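Local coordinates for protein predicted DNA-binding transcriptional regulator (Aliivibrio fischeri ES114, PDB 7DWN) that probably binds cis-regulatory DNA and controls transcription as a tetrameric member of the LysR family of bacterial regulators, at residues A[94-99]-A[142-147]; A[158-163]-A[270-275]; A[170-175]-A[254-259]; A[193-198]-A[218-223]. All coordinates share one frame; numbering follows the deposited sequence.

In the fold
All four contacts lie in the regulatory part of the chain, which in LysR-type proteins consists of two alpha/beta subdomains joined by two crossover strands. Interaction 1 comes first along the chain and touches interaction 2, their centres about 11 Å apart, because strands 145-149 and 264-272 are neighbours in one sheet. Interaction 2 brings together chain parts more than a hundred residues apart, and interactions 3 and 4 fall within that interval. They belong to the other subdomain, with centres about 16 Å from each other. The long strand 160-174 serves both interactions 2 and 3, whose centres lie about 35 Å apart, so it physically couples the two halves. Interaction 4 also reaches a second subunit.

Interaction 1. Residues A[94-99]-A[142-147]; sequences VVQVAA and ACDILL
Val97, Ala98 and Ala99 run beside Ile145, Leu146 and Leu147 as parallel strands whose short axes approach to 4.5 Å and are inclined at 23°. The carbonyl of Gln96 starts the ladder by accepting two amides at once: Ile145 N lies almost straight ahead of it, while Asp144 N, 2.8 Å from Gln96 O, comes in on a more bent path. Further along, Leu147 N donates to Ala98 O at 2.6 Å, and Ala98 N makes a weak bond to Ile145 O.

Just before strand 145-149 begins, a side chain does the work of a backbone acceptor. Asp144 keeps CG beside its own backbone N (chi1 -55°), and this turns the carboxylate back along the neighbouring strand, where OD2 receives Gln96 N at 3.0 Å. The donor stands above the carboxylate plane, 40° out of it. The peptide groups flanking Gln96 are thus held at both N and O by the same aspartate.

Side chains then sort onto two faces. On one, Val97 CG1 meets Leu147 CD1 at 3.7 Å and the methyl of Ala99 abuts Leu147 CB, also at 3.7 Å. On the other, Ala98 CB packs against both Leu146 CD1, 3.6 Å away, and Cys143 SG, 3.9 Å away.

Strand 123-128 pairs with the other edge of 94-99. Leu288 of helix 279-290 packs on Ile145 and Leu147, helix 101-114 adds Leu107 and Ile108 against Leu147, and helix 134-140 packs from the Ala98 face, with Ala134 on Leu146 and Leu138 on Cys143.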
loop_
_atom_site.group_PDB
_atom_site.type_symbol
_atom_site.label_atom_id
_atom_site.label_comp_id
_atom_site.label_asym_id
_atom_site.label_seq_id
_atom_site.Cartn_x
_atom_site.Cartn_y
_atom_site.Cartn_z
ATOM N N VAL A 94 -27.647 -1.797 -12.139
ATOM C CA VAL A 94 -26.502 -1.121 -12.733
ATOM C C VAL A 94 -25.456 -2.154 -13.131
ATOM O O VAL A 94 -25.209 -3.132 -12.411
ATOM C CB VAL A 94 -25.924 -0.075 -11.763
ATOM C CG1 VAL A 94 -25.452 -0.729 -10.468
ATOM C CG2 VAL A 94 -24.790 0.702 -12.420
ATOM N N VAL A 95 -24.856 -1.957 -14.301
ATOM C CA VAL A 95 -23.791 -2.816 -14.801
ATOM C C VAL A 95 -22.576 -1.936 -15.047
ATOM O O VAL A 95 -22.629 -1.007 -15.866
ATOM C CB VAL A 95 -24.208 -3.562 -16.080
ATOM C CG1 VAL A 95 -23.124 -4.539 -16.507
ATOM C CG2 VAL A 95 -25.524 -4.290 -15.856
ATOM N N GLN A 96 -21.493 -2.213 -14.324
ATOM C CA GLN A 96 -20.256 -1.445 -14.430
ATOM C C GLN A 96 -19.431 -2.018 -15.572
ATOM O O GLN A 96 -18.972 -3.163 -15.503
ATOM C CB GLN A 96 -19.480 -1.491 -13.117
ATOM C CG GLN A 96 -20.254 -0.961 -11.928
ATOM C CD GLN A 96 -19.494 -1.101 -10.624
ATOM O OE1 GLN A 96 -18.520 -0.390 -10.379
ATOM N NE2 GLN A 96 -19.938 -2.025 -9.778
ATOM N N VAL A 97 -19.240 -1.226 -16.622
ATOM C CA VAL A 97 -18.513 -1.652 -17.808
ATOM C C VAL A 97 -17.312 -0.739 -17.987
ATOM O O VAL A 97 -17.469 0.466 -18.218
ATOM C CB VAL A 97 -19.400 -1.631 -19.062
ATOM C CG1 VAL A 97 -18.565 -1.926 -20.297
ATOM C CG2 VAL A 97 -20.532 -2.634 -18.924
ATOM N N ALA A 98 -16.119 -1.306 -17.873
ATOM C CA ALA A 98 -14.911 -0.626 -18.308
ATOM C C ALA A 98 -14.696 -0.928 -19.783
ATOM O O ALA A 98 -14.853 -2.070 -20.224
ATOM C CB ALA A 98 -13.703 -1.072 -17.484
ATOM N N ALA A 99 -14.359 0.102 -20.552
ATOM C CA ALA A 99 -14.289 -0.067 -21.995
ATOM C C ALA A 99 -13.248 0.867 -22.587
ATOM O O ALA A 99 -13.002 1.960 -22.070
ATOM C CB ALA A 99 -15.651 0.187 -22.654
ATOM N N ALA A 142 -14.209 -4.017 -9.254
ATOM C CA ALA A 142 -14.483 -2.615 -9.545
ATOM C C ALA A 142 -15.325 -2.442 -10.801
ATOM O O ALA A 142 -15.966 -1.398 -10.963
ATOM C CB ALA A 142 -13.173 -1.842 -9.684
ATOM N N CYS A 143 -15.330 -3.430 -11.692
ATOM C CA CYS A 143 -16.203 -3.430 -12.855
ATOM C C CYS A 143 -16.665 -4.855 -13.121
ATOM O O CYS A 143 -15.977 -5.821 -12.780
ATOM C CB CYS A 143 -15.512 -2.851 -14.099
ATOM S SG CYS A 143 -14.044 -3.745 -14.642
ATOM N N ASP A 144 -17.845 -4.975 -13.727
ATOM C CA ASP A 144 -18.428 -6.278 -14.016
ATOM C C ASP A 144 -17.944 -6.848 -15.343
ATOM O O ASP A 144 -17.606 -8.034 -15.423
ATOM C CB ASP A 144 -19.955 -6.178 -14.022
ATOM C CG ASP A 144 -20.506 -5.604 -12.730
ATOM O OD1 ASP A 144 -20.007 -5.985 -11.650
ATOM O OD2 ASP A 144 -21.432 -4.768 -12.797
ATOM N N ILE A 145 -17.907 -6.023 -16.388
ATOM C CA ILE A 145 -17.553 -6.456 -17.733
ATOM C C ILE A 145 -16.569 -5.458 -18.323
ATOM O O ILE A 145 -16.748 -4.242 -18.191
ATOM C CB ILE A 145 -18.804 -6.593 -18.629
ATOM C CG1 ILE A 145 -19.755 -7.648 -18.060
ATOM C CG2 ILE A 145 -18.409 -6.940 -20.059
ATOM C CD1 ILE A 145 -21.139 -7.607 -18.661
ATOM N N LEU A 146 -15.528 -5.971 -18.970
ATOM C CA LEU A 146 -14.492 -5.157 -19.587
ATOM C C LEU A 146 -14.580 -5.298 -21.100
ATOM O O LEU A 146 -14.579 -6.414 -21.621
ATOM C CB LEU A 146 -13.108 -5.584 -19.092
ATOM C CG LEU A 146 -11.888 -4.950 -19.756
ATOM C CD1 LEU A 146 -11.965 -3.442 -19.642
ATOM C CD2 LEU A 146 -10.613 -5.471 -19.116
ATOM N N LEU A 147 -14.665 -4.177 -21.804
ATOM C CA LEU A 147 -14.661 -4.182 -23.265
ATOM C C LEU A 147 -13.282 -3.711 -23.706
ATOM O O LEU A 147 -12.970 -2.521 -23.629
ATOM C CB LEU A 147 -15.769 -3.294 -23.824
ATOM C CG LEU A 147 -17.159 -3.899 -24.044
ATOM C CD1 LEU A 147 -17.728 -4.503 -22.769
ATOM C CD2 LEU A 147 -18.098 -2.841 -24.594
#

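Interaction 2. Residues A[158-163]-A[270-275]; sequences PYQSQL and AYRYQA
Gln160 and Arg272 form one of two hydrogen-bonded pairs in this antiparallel ladder, with Gln162 and Ala270 the other. Gln160 O accepts Arg272 N at 2.9 Å, in the carbonyl plane, and Gln162 N reaches Ala270 O at 2.8 Å. Between these pairs the side chain of Ser161 meets Tyr271 at the rim of the ring, CB to CD1 3.7 Å.

Close packing gathers round the arginine. Its guanidinium and the Gln160 amide lie nearly parallel, 18° apart, with NE2 over one face, 3.7 Å from Arg272 NE. The bend at chi3 (-79°) directs Arg272 NE and NH2 together at a single acceptor, Gln274 O, which lies in the guanidinium plane. Glu282 forms a salt bridge with NH2 and Trp285 a cation-pi contact, which would be expected to offset the charge of the buried arginine. Equally close, the rings of Tyr159 and Tyr273 meet obliquely, planes 55° apart, with Tyr159 CE1 to Tyr273 CD1 at 3.6 Å.

The solvent side is looser, where the strands give way to loops. There the exposed Pro158 touches the edge of the Tyr273 ring through CG, 3.9 Å from CE1, and Gln274 and Ala275 face solvent.

Strand 264-272 continues the sheet through Tyr271, which bonds to Leu146 by backbone and to Phe149 O by its hydroxyl. Helix 134-140 packs on Tyr159, Tyr271 and Tyr273, and helix 279-290 lies on the side of Ala270 and Gln162.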
loop_
_atom_site.group_PDB
_atom_site.type_symbol
_atom_site.label_atom_id
_atom_site.label_comp_id
_atom_site.label_asym_id
_atom_site.label_seq_id
_atom_site.Cartn_x
_atom_site.Cartn_y
_atom_site.Cartn_z
ATOM N N PRO A 158 -7.859 -17.169 -15.315
ATOM C CA PRO A 158 -9.163 -17.350 -14.664
ATOM C C PRO A 158 -10.297 -16.483 -15.218
ATOM O O PRO A 158 -11.391 -16.491 -14.655
ATOM C CB PRO A 158 -8.870 -16.961 -13.214
ATOM C CG PRO A 158 -7.813 -15.924 -13.332
ATOM C CD PRO A 158 -6.949 -16.351 -14.492
ATOM N N TYR A 159 -10.044 -15.756 -16.302
ATOM C CA TYR A 159 -11.040 -14.859 -16.865
ATOM C C TYR A 159 -11.844 -15.556 -17.956
ATOM O O TYR A 159 -11.355 -16.458 -18.639
ATOM C CB TYR A 159 -10.372 -13.606 -17.431
ATOM C CG TYR A 159 -9.425 -12.960 -16.453
ATOM C CD1 TYR A 159 -9.894 -12.095 -15.474
ATOM C CD2 TYR A 159 -8.065 -13.229 -16.495
ATOM C CE1 TYR A 159 -9.034 -11.510 -14.571
ATOM C CE2 TYR A 159 -7.196 -12.648 -15.598
ATOM C CZ TYR A 159 -7.687 -11.790 -14.638
ATOM O OH TYR A 159 -6.822 -11.213 -13.740
ATOM N N GLN A 160 -13.095 -15.129 -18.101
ATOM C CA GLN A 160 -13.953 -15.557 -19.196
ATOM C C GLN A 160 -13.911 -14.503 -20.293
ATOM O O GLN A 160 -14.014 -13.304 -20.013
ATOM C CB GLN A 160 -15.391 -15.769 -18.724
ATOM C CG GLN A 160 -15.539 -16.778 -17.606
ATOM C CD GLN A 160 -16.945 -16.809 -17.039
ATOM O OE1 GLN A 160 -17.132 -16.832 -15.823
ATOM N NE2 GLN A 160 -17.942 -16.810 -17.919
ATOM N N SER A 161 -13.760 -14.951 -21.534
ATOM C CA SER A 161 -13.641 -14.053 -22.671
ATOM C C SER A 161 -14.656 -14.420 -23.740
ATOM O O SER A 161 -15.022 -15.587 -23.902
ATOM C CB SER A 161 -12.229 -14.092 -23.268
ATOM O OG SER A 161 -11.882 -15.408 -23.660
ATOM N N GLN A 162 -15.109 -13.403 -24.470
ATOM C CA GLN A 162 -15.967 -13.583 -25.635
ATOM C C GLN A 162 -15.461 -12.669 -26.737
ATOM O O GLN A 162 -15.394 -11.450 -26.549
ATOM C CB GLN A 162 -17.432 -13.272 -25.314
ATOM C CG GLN A 162 -18.338 -13.226 -26.541
ATOM C CD GLN A 162 -18.709 -14.606 -27.053
ATOM O OE1 GLN A 162 -18.450 -15.614 -26.397
ATOM N NE2 GLN A 162 -19.327 -14.655 -28.228
ATOM N N LEU A 163 -15.095 -13.253 -27.874
ATOM C CA LEU A 163 -14.681 -12.456 -29.021
ATOM C C LEU A 163 -15.903 -11.781 -29.627
ATOM O O LEU A 163 -16.829 -12.455 -30.092
ATOM C CB LEU A 163 -13.971 -13.333 -30.049
ATOM C CG LEU A 163 -13.299 -12.634 -31.235
ATOM C CD1 LEU A 163 -12.057 -13.399 -31.654
ATOM C CD2 LEU A 163 -14.253 -12.501 -32.415
ATOM N N ALA A 270 -15.077 -9.028 -25.014
ATOM C CA ALA A 270 -15.659 -8.819 -23.699
ATOM C C ALA A 270 -14.989 -9.778 -22.723
ATOM O O ALA A 270 -14.849 -10.970 -23.015
ATOM C CB ALA A 270 -17.170 -9.052 -23.724
ATOM N N TYR A 271 -14.566 -9.253 -21.579
ATOM C CA TYR A 271 -13.909 -10.028 -20.539
ATOM C C TYR A 271 -14.684 -9.889 -19.238
ATOM O O TYR A 271 -15.332 -8.867 -18.988
ATOM C CB TYR A 271 -12.460 -9.566 -20.307
ATOM C CG TYR A 271 -11.559 -9.556 -21.526
ATOM C CD1 TYR A 271 -11.172 -10.741 -22.141
ATOM C CD2 TYR A 271 -11.063 -8.360 -22.037
ATOM C CE1 TYR A 271 -10.335 -10.738 -23.243
ATOM C CE2 TYR A 271 -10.223 -8.346 -23.140
ATOM C CZ TYR A 271 -9.862 -9.540 -23.737
ATOM O OH TYR A 271 -9.031 -9.540 -24.834
ATOM N N ARG A 272 -14.604 -10.922 -18.404
ATOM C CA ARG A 272 -15.221 -10.891 -17.087
ATOM C C ARG A 272 -14.434 -11.806 -16.162
ATOM O O ARG A 272 -13.647 -12.645 -16.609
ATOM C CB ARG A 272 -16.697 -11.307 -17.138
ATOM C CG ARG A 272 -16.932 -12.663 -17.777
ATOM C CD ARG A 272 -18.413 -12.985 -17.882
ATOM N NE ARG A 272 -18.979 -13.454 -16.621
ATOM C CZ ARG A 272 -20.257 -13.781 -16.455
ATOM N NH1 ARG A 272 -21.105 -13.685 -17.469
ATOM N NH2 ARG A 272 -20.691 -14.201 -15.275
ATOM N N TYR A 273 -14.644 -11.625 -14.862
ATOM C CA TYR A 273 -13.988 -12.447 -13.857
ATOM C C TYR A 273 -14.951 -13.205 -12.958
ATOM O O TYR A 273 -14.620 -14.308 -12.522
ATOM C CB TYR A 273 -13.064 -11.587 -12.978
ATOM C CG TYR A 273 -12.317 -12.382 -11.931
ATOM C CD1 TYR A 273 -11.206 -13.142 -12.272
ATOM C CD2 TYR A 273 -12.724 -12.376 -10.602
ATOM C CE1 TYR A 273 -10.521 -13.874 -11.322
ATOM C CE2 TYR A 273 -12.045 -13.106 -9.643
ATOM C CZ TYR A 273 -10.944 -13.853 -10.010
ATOM O OH TYR A 273 -10.260 -14.584 -9.065
ATOM N N GLN A 274 -16.126 -12.653 -12.672
ATOM C CA GLN A 274 -17.083 -13.317 -11.799
ATOM C C GLN A 274 -17.828 -14.403 -12.565
ATOM O O GLN A 274 -18.312 -14.170 -13.677
ATOM C CB GLN A 274 -18.067 -12.301 -11.221
ATOM C CG GLN A 274 -17.416 -11.235 -10.358
ATOM C CD GLN A 274 -16.835 -11.803 -9.080
ATOM O OE1 GLN A 274 -17.381 -12.744 -8.502
ATOM N NE2 GLN A 274 -15.719 -11.238 -8.635
ATOM N N ALA A 275 -17.914 -15.594 -11.967
ATOM C CA ALA A 275 -18.635 -16.690 -12.607
ATOM C C ALA A 275 -20.118 -16.371 -12.736
ATOM O O ALA A 275 -20.746 -16.700 -13.749
ATOM C CB ALA A 275 -18.428 -17.985 -11.822
#

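Interaction 3. Residues A[170-175]-A[254-259]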
loop_
_atom_site.group_PDB
_atom_site.type_symbol
_atom_site.label_atom_id
_atom_site.label_comp_id
_atom_site.label_asym_id
_atom_site.label_seq_id
_atom_site.Cartn_x
_atom_site.Cartn_y
_atom_site.Cartn_z
ATOM N N LEU A 170 -6.688 -0.220 -40.962
ATOM C CA LEU A 170 -6.499 0.209 -42.338
ATOM C C LEU A 170 -5.612 1.438 -42.374
ATOM O O LEU A 170 -5.887 2.413 -41.652
ATOM C CB LEU A 170 -7.845 0.528 -42.982
ATOM C CG LEU A 170 -8.928 -0.544 -42.865
ATOM C CD1 LEU A 170 -10.227 -0.050 -43.477
ATOM C CD2 LEU A 170 -8.479 -1.836 -43.525
ATOM N N PRO A 171 -4.531 1.421 -43.155
ATOM C CA PRO A 171 -3.733 2.639 -43.355
ATOM C C PRO A 171 -4.475 3.595 -44.276
ATOM O O PRO A 171 -4.765 3.269 -45.429
ATOM C CB PRO A 171 -2.442 2.117 -43.994
ATOM C CG PRO A 171 -2.853 0.852 -44.679
ATOM C CD PRO A 171 -3.953 0.252 -43.840
ATOM N N VAL A 172 -4.794 4.779 -43.759
ATOM C CA VAL A 172 -5.645 5.715 -44.471
ATOM C C VAL A 172 -4.992 7.089 -44.529
ATOM O O VAL A 172 -4.168 7.463 -43.681
ATOM C CB VAL A 172 -7.046 5.826 -43.838
ATOM C CG1 VAL A 172 -7.784 4.504 -43.952
ATOM C CG2 VAL A 172 -6.939 6.270 -42.389
ATOM N N SER A 173 -5.393 7.833 -45.564
ATOM C CA SER A 173 -5.000 9.214 -45.792
ATOM C C SER A 173 -6.231 10.057 -46.085
ATOM O O SER A 173 -7.256 9.560 -46.561
ATOM C CB SER A 173 -4.039 9.361 -46.977
ATOM O OG SER A 173 -2.947 8.483 -46.869
ATOM N N ALA A 174 -6.099 11.355 -45.825
ATOM C CA ALA A 174 -7.114 12.313 -46.233
ATOM C C ALA A 174 -7.206 12.370 -47.755
ATOM O O ALA A 174 -6.269 12.019 -48.476
ATOM C CB ALA A 174 -6.797 13.701 -45.678
ATOM N N CYS A 175 -8.355 12.826 -48.243
ATOM C CA CYS A 175 -8.601 12.928 -49.672
ATOM C C CYS A 175 -9.039 14.340 -50.027
ATOM O O CYS A 175 -9.719 15.011 -49.246
ATOM C CB CYS A 175 -9.664 11.927 -50.132
ATOM S SG CYS A 175 -9.020 10.286 -50.471
ATOM N N VAL A 254 -11.836 10.141 -46.507
ATOM C CA VAL A 254 -10.631 9.380 -46.219
ATOM C C VAL A 254 -10.573 8.211 -47.194
ATOM O O VAL A 254 -11.590 7.779 -47.742
ATOM C CB VAL A 254 -10.602 8.886 -44.755
ATOM C CG1 VAL A 254 -11.430 7.615 -44.591
ATOM C CG2 VAL A 254 -9.178 8.676 -44.277
ATOM N N ALA A 255 -9.363 7.706 -47.425
ATOM C CA ALA A 255 -9.224 6.562 -48.314
ATOM C C ALA A 255 -8.088 5.664 -47.854
ATOM O O ALA A 255 -7.077 6.128 -47.315
ATOM C CB ALA A 255 -8.985 6.984 -49.767
ATOM N N ILE A 256 -8.281 4.364 -48.083
ATOM C CA ILE A 256 -7.231 3.381 -47.862
ATOM C C ILE A 256 -6.169 3.545 -48.938
ATOM O O ILE A 256 -6.478 3.621 -50.135
ATOM C CB ILE A 256 -7.812 1.961 -47.870
ATOM C CG1 ILE A 256 -9.042 1.875 -46.965
ATOM C CG2 ILE A 256 -6.757 0.957 -47.437
ATOM C CD1 ILE A 256 -9.765 0.546 -47.045
ATOM N N ILE A 257 -4.908 3.599 -48.518
ATOM C CA ILE A 257 -3.791 3.839 -49.420
ATOM C C ILE A 257 -2.785 2.705 -49.418
ATOM O O ILE A 257 -1.807 2.760 -50.169
ATOM C CB ILE A 257 -3.082 5.168 -49.090
ATOM C CG1 ILE A 257 -2.353 5.050 -47.752
ATOM C CG2 ILE A 257 -4.081 6.308 -49.051
ATOM C CD1 ILE A 257 -1.271 6.075 -47.567
ATOM N N GLY A 258 -2.985 1.681 -48.596
ATOM C CA GLY A 258 -2.017 0.619 -48.455
ATOM C C GLY A 258 -2.353 -0.611 -49.283
ATOM O O GLY A 258 -3.450 -0.772 -49.810
ATOM N N GLU A 259 -1.355 -1.480 -49.403
ATOM C CA GLU A 259 -1.566 -2.812 -49.941
ATOM C C GLU A 259 -2.408 -3.629 -48.962
ATOM O O GLU A 259 -2.516 -3.303 -47.776
ATOM C CB GLU A 259 -0.217 -3.487 -50.202
ATOM C CG GLU A 259 -0.265 -4.772 -51.009
ATOM C CD GLU A 259 1.121 -5.294 -51.332
ATOM O OE1 GLU A 259 2.100 -4.550 -51.114
ATOM O OE2 GLU A 259 1.233 -6.445 -51.801
#
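An antiparallel beta pairing within the periplasmic-binding-protein-like regulatory domain joins the far end of the long strand 160-174 to the short strand 254-256. Ser173 and Ala255 are its hydrogen-bonded pair: Ser173 N gives to Ala255 O at 3.0 Å and Ala255 N returns a bond to Ser173 O at 2.9 Å. Two residues on, Ile257 N reaches Pro171 O at 3.1 Å, fixing the chain as it leaves the strand.

Apolar branches fill the face of Val172 and Ile256. Leu170 CD1 meets Ile256 CD1 at 3.6 Å, the end methyls of two side chains that cross at a slant. The Val254 side chain also lies obliquely across that of Val172, its CG2, opposite the backbone N (chi1 82° to CG1), being 3.6 Å from Val172 CB. Leu249 of helix 246-250 closes over Val254 and Ile256, while strand 238-241 flanks 160-174 on its other edge.

Across the sheet, Ile257 lays two branches against Ser173 OG, CD1 nearest at 3.0 Å, with CG2 also in contact; that hydroxyl has a weak bond to Tyr183 O. Pro171 CG lies 3.9 Å from Gly258 CA. At the other end, the sulfur of Cys175 sits against a methyl, SG to Ala255 CB 3.4 Å.

Interaction 4. Residues A[193-198]-A[218-223]; sequences WLTYSS and IFSSSM
Leu194 keeps CG beside its backbone N (chi1 -46°); its CD2 branch, not the extended CD1, reaches Phe219 CB at 3.6 Å and Ile218 CG1 at 3.9 Å. Ile218 turns CG1 in between its backbone N and carbonyl carbon (chi1 70°) to meet that methyl. In Thr195 the hydroxyl lies opposite the backbone N (chi1 -173°), which places CG2 3.4 Å from Phe219 O and lets OG1 donate to Tyr196 O, on a lone pair in the carbonyl plane.

The backbones form a parallel ladder: Ile218 N gives to Trp193 O, Thr195 N to Phe219 O at 2.9 Å in a nearly straight bond, and Ser221 N to Thr195 O at 3.0 Å. These are the two strands of a beta-alpha-beta unit whose connection carries helix 201-209. Residues 219-221 also pair with a parallel strand of the second subunit, extending the sheet over the interface.

Beyond the ladder, Tyr196 CA lies 3.2 Å from Ser221 O, while its hydroxyl bonds to Trp239 O and Thr224 OG1. Its side chain is about 4 Å from a bound MES, probably from the crystallisation liquor. Ser221 OG makes an ST turn, accepting Met223 N at 3.2 Å just before helix 224-232, and also bonds to Val126 O of the second subunit.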
loop_
_atom_site.group_PDB
_atom_site.type_symbol
_atom_site.label_atom_id
_atom_site.label_comp_id
_atom_site.label_asym_id
_atom_site.label_seq_id
_atom_site.Cartn_x
_atom_site.Cartn_y
_atom_site.Cartn_z
ATOM N N TRP A 193 3.606 10.500 -40.491
ATOM C CA TRP A 193 2.985 9.339 -39.878
ATOM C C TRP A 193 2.432 9.740 -38.518
ATOM O O TRP A 193 3.170 10.256 -37.668
ATOM C CB TRP A 193 4.005 8.206 -39.755
ATOM C CG TRP A 193 3.507 6.969 -39.097
ATOM C CD1 TRP A 193 2.229 6.495 -39.085
ATOM C CD2 TRP A 193 4.288 6.043 -38.338
ATOM N NE1 TRP A 193 2.168 5.324 -38.366
ATOM C CE2 TRP A 193 3.420 5.028 -37.896
ATOM C CE3 TRP A 193 5.639 5.974 -37.990
ATOM C CZ2 TRP A 193 3.861 3.956 -37.124
ATOM C CZ3 TRP A 193 6.075 4.913 -37.226
ATOM C CH2 TRP A 193 5.189 3.917 -36.799
ATOM N N LEU A 194 1.130 9.530 -38.339
ATOM C CA LEU A 194 0.441 9.739 -37.072
ATOM C C LEU A 194 0.292 8.375 -36.411
ATOM O O LEU A 194 -0.502 7.543 -36.861
ATOM C CB LEU A 194 -0.919 10.394 -37.300
ATOM C CG LEU A 194 -0.932 11.587 -38.259
ATOM C CD1 LEU A 194 -2.349 11.913 -38.700
ATOM C CD2 LEU A 194 -0.286 12.796 -37.613
ATOM N N THR A 195 1.050 8.146 -35.346
ATOM C CA THR A 195 1.226 6.810 -34.801
ATOM C C THR A 195 0.591 6.680 -33.424
ATOM O O THR A 195 0.361 7.664 -32.717
ATOM C CB THR A 195 2.718 6.462 -34.713
ATOM O OG1 THR A 195 2.869 5.088 -34.340
ATOM C CG2 THR A 195 3.412 7.337 -33.680
ATOM N N TYR A 196 0.295 5.436 -33.060
ATOM C CA TYR A 196 0.032 5.101 -31.673
ATOM C C TYR A 196 1.352 4.990 -30.917
ATOM O O TYR A 196 2.439 5.065 -31.496
ATOM C CB TYR A 196 -0.733 3.782 -31.565
ATOM C CG TYR A 196 -2.035 3.739 -32.329
ATOM C CD1 TYR A 196 -3.204 4.240 -31.772
ATOM C CD2 TYR A 196 -2.100 3.181 -33.598
ATOM C CE1 TYR A 196 -4.399 4.197 -32.463
ATOM C CE2 TYR A 196 -3.290 3.134 -34.296
ATOM C CZ TYR A 196 -4.435 3.645 -33.724
ATOM O OH TYR A 196 -5.625 3.601 -34.413
ATOM N N SER A 197 1.254 4.808 -29.605
ATOM C CA SER A 197 2.413 4.347 -28.859
ATOM C C SER A 197 2.771 2.947 -29.337
ATOM O O SER A 197 1.896 2.087 -29.485
ATOM C CB SER A 197 2.124 4.352 -27.357
ATOM O OG SER A 197 3.259 3.933 -26.618
ATOM N N SER A 198 4.058 2.725 -29.610
ATOM C CA SER A 198 4.475 1.459 -30.202
ATOM C C SER A 198 4.295 0.285 -29.249
ATOM O O SER A 198 4.315 -0.866 -29.697
ATOM C CB SER A 198 5.929 1.545 -30.666
ATOM O OG SER A 198 6.092 2.552 -31.648
ATOM N N ILE A 218 5.385 12.090 -36.946
ATOM C CA ILE A 218 5.240 13.503 -36.621
ATOM C C ILE A 218 4.282 13.743 -35.469
ATOM O O ILE A 218 4.130 14.890 -35.034
ATOM C CB ILE A 218 4.805 14.328 -37.849
ATOM C CG1 ILE A 218 3.363 13.988 -38.229
ATOM C CG2 ILE A 218 5.760 14.092 -39.011
ATOM C CD1 ILE A 218 2.742 14.974 -39.184
ATOM N N PHE A 219 3.641 12.699 -34.952
ATOM C CA PHE A 219 2.625 12.842 -33.922
ATOM C C PHE A 219 2.303 11.463 -33.373
ATOM O O PHE A 219 2.172 10.505 -34.138
ATOM C CB PHE A 219 1.360 13.503 -34.487
ATOM C CG PHE A 219 0.234 13.609 -33.503
ATOM C CD1 PHE A 219 0.123 14.714 -32.675
ATOM C CD2 PHE A 219 -0.723 12.612 -33.416
ATOM C CE1 PHE A 219 -0.917 14.819 -31.772
ATOM C CE2 PHE A 219 -1.763 12.710 -32.515
ATOM C CZ PHE A 219 -1.860 13.815 -31.691
ATOM N N SER A 220 2.179 11.370 -32.052
ATOM C CA SER A 220 1.827 10.124 -31.390
ATOM C C SER A 220 0.652 10.360 -30.454
ATOM O O SER A 220 0.540 11.425 -29.841
ATOM C CB SER A 220 3.010 9.545 -30.606
ATOM O OG SER A 220 2.694 8.263 -30.093
ATOM N N SER A 221 -0.225 9.364 -30.356
ATOM C CA SER A 221 -1.374 9.448 -29.468
ATOM C C SER A 221 -1.912 8.049 -29.218
ATOM O O SER A 221 -1.854 7.181 -30.092
ATOM C CB SER A 221 -2.476 10.339 -30.050
ATOM O OG SER A 221 -3.537 10.507 -29.126
ATOM N N SER A 222 -2.435 7.844 -28.012
ATOM C CA SER A 222 -3.114 6.602 -27.679
ATOM C C SER A 222 -4.590 6.630 -28.045
ATOM O O SER A 222 -5.262 5.601 -27.925
ATOM C CB SER A 222 -2.965 6.298 -26.185
ATOM O OG SER A 222 -3.601 7.290 -25.395
ATOM N N MET A 223 -5.105 7.775 -28.486
ATOM C CA MET A 223 -6.517 7.938 -28.805
ATOM C C MET A 223 -6.714 7.814 -30.311
ATOM O O MET A 223 -6.161 8.605 -31.082
ATOM C CB MET A 223 -7.028 9.287 -28.300
ATOM C CG MET A 223 -7.017 9.412 -26.786
ATOM S SD MET A 223 -7.219 11.106 -26.207
ATOM C CE MET A 223 -5.673 11.823 -26.750
#